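PDB 2UVK: YJHT from Escherichia coli, which catalyses the mutarotation of sialic acid, speeding the equilibrium between the alpha- and beta-anomers of N-acetylneuraminate as a homodimeric Kelch-repeat beta-propeller of the periplasm. Local coordinates for residues K120-G125 against L222-N227. Residues are numbered along the deposited sequence; the frame is centred on the assembly and turned at random.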
loop_
_atom_site.group_PDB
_atom_site.type_symbol
_atom_site.label_atom_id
_atom_site.label_comp_id
_atom_site.label_asym_id
_atom_site.label_seq_id
_atom_site.Cartn_x
_atom_site.Cartn_y
_atom_site.Cartn_z
ATOM N N LYS B 120 2.645 0.411 22.318
ATOM C CA LYS B 120 2.893 0.280 20.871
ATOM C C LYS B 120 2.492 1.570 20.179
ATOM O O LYS B 120 1.607 2.292 20.647
ATOM C CB LYS B 120 2.089 -0.888 20.292
ATOM C CG LYS B 120 2.549 -2.263 20.821
ATOM C CD LYS B 120 1.553 -3.362 20.569
ATOM C CE LYS B 120 2.062 -4.683 21.189
ATOM N NZ LYS B 120 1.283 -5.866 20.744
ATOM N N ALA B 121 3.144 1.845 19.044
ATOM C CA ALA B 121 2.763 2.994 18.230
ATOM C C ALA B 121 1.811 2.536 17.151
ATOM O O ALA B 121 2.122 1.646 16.380
ATOM C CB ALA B 121 3.990 3.628 17.612
ATOM N N TYR B 122 0.641 3.154 17.115
ATOM C CA TYR B 122 -0.396 2.827 16.155
ATOM C C TYR B 122 -0.447 3.940 15.119
ATOM O O TYR B 122 -0.418 5.124 15.463
ATOM C CB TYR B 122 -1.746 2.742 16.858
ATOM C CG TYR B 122 -1.967 1.448 17.607
ATOM C CD1 TYR B 122 -2.777 0.450 17.092
ATOM C CD2 TYR B 122 -1.363 1.230 18.825
ATOM C CE1 TYR B 122 -2.999 -0.748 17.790
ATOM C CE2 TYR B 122 -1.548 0.047 19.502
ATOM C CZ TYR B 122 -2.352 -0.945 18.970
ATOM O OH TYR B 122 -2.568 -2.122 19.704
ATOM N N VAL B 123 -0.561 3.522 13.857
ATOM C CA VAL B 123 -0.505 4.428 12.686
ATOM C C VAL B 123 -1.692 4.152 11.769
ATOM O O VAL B 123 -2.015 3.002 11.488
ATOM C CB VAL B 123 0.800 4.200 11.892
ATOM C CG1 VAL B 123 0.801 5.033 10.608
ATOM C CG2 VAL B 123 2.030 4.517 12.763
ATOM N N THR B 124 -2.358 5.210 11.330
ATOM C CA THR B 124 -3.351 5.075 10.255
ATOM C C THR B 124 -3.350 6.352 9.449
ATOM O O THR B 124 -2.763 7.355 9.866
ATOM C CB THR B 124 -4.759 4.718 10.786
ATOM O OG1 THR B 124 -5.593 4.345 9.686
ATOM C CG2 THR B 124 -5.357 5.826 11.601
ATOM N N GLY B 125 -3.983 6.287 8.280
ATOM C CA GLY B 125 -4.037 7.446 7.394
ATOM C C GLY B 125 -2.785 7.633 6.565
ATOM O O GLY B 125 -1.812 6.894 6.677
ATOM N N LEU B 222 -12.185 5.082 17.616
ATOM C CA LEU B 222 -11.690 3.731 17.755
ATOM C C LEU B 222 -11.868 3.356 19.211
ATOM O O LEU B 222 -11.325 4.010 20.075
ATOM C CB LEU B 222 -10.202 3.622 17.369
ATOM C CG LEU B 222 -9.862 3.729 15.871
ATOM C CD1 LEU B 222 -10.322 5.037 15.208
ATOM C CD2 LEU B 222 -8.344 3.543 15.667
ATOM N N ASP B 223 -12.632 2.293 19.443
ATOM C CA ASP B 223 -12.968 1.820 20.779
ATOM C C ASP B 223 -12.251 0.490 21.043
ATOM O O ASP B 223 -12.605 -0.548 20.483
ATOM C CB ASP B 223 -14.475 1.693 20.835
ATOM C CG ASP B 223 -14.978 1.225 22.197
ATOM O OD1 ASP B 223 -14.166 0.772 23.026
ATOM O OD2 ASP B 223 -16.206 1.312 22.419
ATOM N N PHE B 224 -11.223 0.546 21.878
ATOM C CA PHE B 224 -10.426 -0.616 22.245
ATOM C C PHE B 224 -10.894 -1.251 23.570
ATOM O O PHE B 224 -10.151 -2.049 24.125
ATOM C CB PHE B 224 -8.956 -0.215 22.454
ATOM C CG PHE B 224 -8.213 0.207 21.184
ATOM C CD1 PHE B 224 -7.441 -0.708 20.501
ATOM C CD2 PHE B 224 -8.234 1.522 20.745
ATOM C CE1 PHE B 224 -6.735 -0.332 19.365
ATOM C CE2 PHE B 224 -7.500 1.904 19.602
ATOM C CZ PHE B 224 -6.778 0.970 18.934
ATOM N N THR B 225 -12.082 -0.901 24.061
ATOM C CA THR B 225 -12.528 -1.346 25.404
ATOM C C THR B 225 -12.879 -2.825 25.462
ATOM O O THR B 225 -12.830 -3.440 26.536
ATOM C CB THR B 225 -13.740 -0.539 25.907
ATOM O OG1 THR B 225 -14.832 -0.658 24.984
ATOM C CG2 THR B 225 -13.395 0.930 26.094
ATOM N N GLY B 226 -13.233 -3.405 24.325
ATOM C CA GLY B 226 -13.724 -4.766 24.293
ATOM C C GLY B 226 -12.711 -5.728 23.735
ATOM O O GLY B 226 -11.558 -5.376 23.471
ATOM N N ASN B 227 -13.166 -6.955 23.520
ATOM C CA ASN B 227 -12.324 -8.004 22.986
ATOM C C ASN B 227 -11.940 -7.741 21.525
ATOM O O ASN B 227 -10.939 -8.254 21.041
ATOM C CB ASN B 227 -13.043 -9.360 23.096
ATOM C CG ASN B 227 -13.254 -9.821 24.549
ATOM O OD1 ASN B 227 -13.684 -10.951 24.782
ATOM N ND2 ASN B 227 -12.958 -8.955 25.519
#
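Tyr122 and Phe224 meet in a T-shaped pair that carries the contact between 120-125 and 222-227. The edge of Phe224 is turned toward the face of Tyr122, with ring centroids 5.6 Å apart and planes at 75°. Their closest approach joins two ring carbons, Tyr122 CE1 and Phe224 CE1, at 4.1 Å. The interaction is apolar, and slight, since the two segments bury just 88 Å² between them. In both residues CG stands opposite the carbonyl carbon and beside the backbone N, a setting that carries each ring out toward the other segment; the side chains run roughly antiparallel, each extending past the other.

Polar bonds shape the chain around Phe224. At the last residue of strand 219-223, Asp223 opens an Asx turn: its OD1 accepts from the backbone N of Thr225 at 2.9 Å, nearly along the C-O axis. The same Asp223 OD1 is also reached on its syn side by Thr225 OG1, at 2.5 Å. Two bonds to one oxygen thus brace the bend on which Phe224 lies.

The contact links two successive four-stranded propeller blades near the surface, away from the predicted active site. Phe115 on strand 112-117 lies beside Tyr122, and His117 stacks on Phe224, extending the aromatic group. Deeper in the interface, Leu205 of strand 202-206 is touched by both Thr124 and Leu222, while strand 169-174 flanks 120-125 within its own sheet.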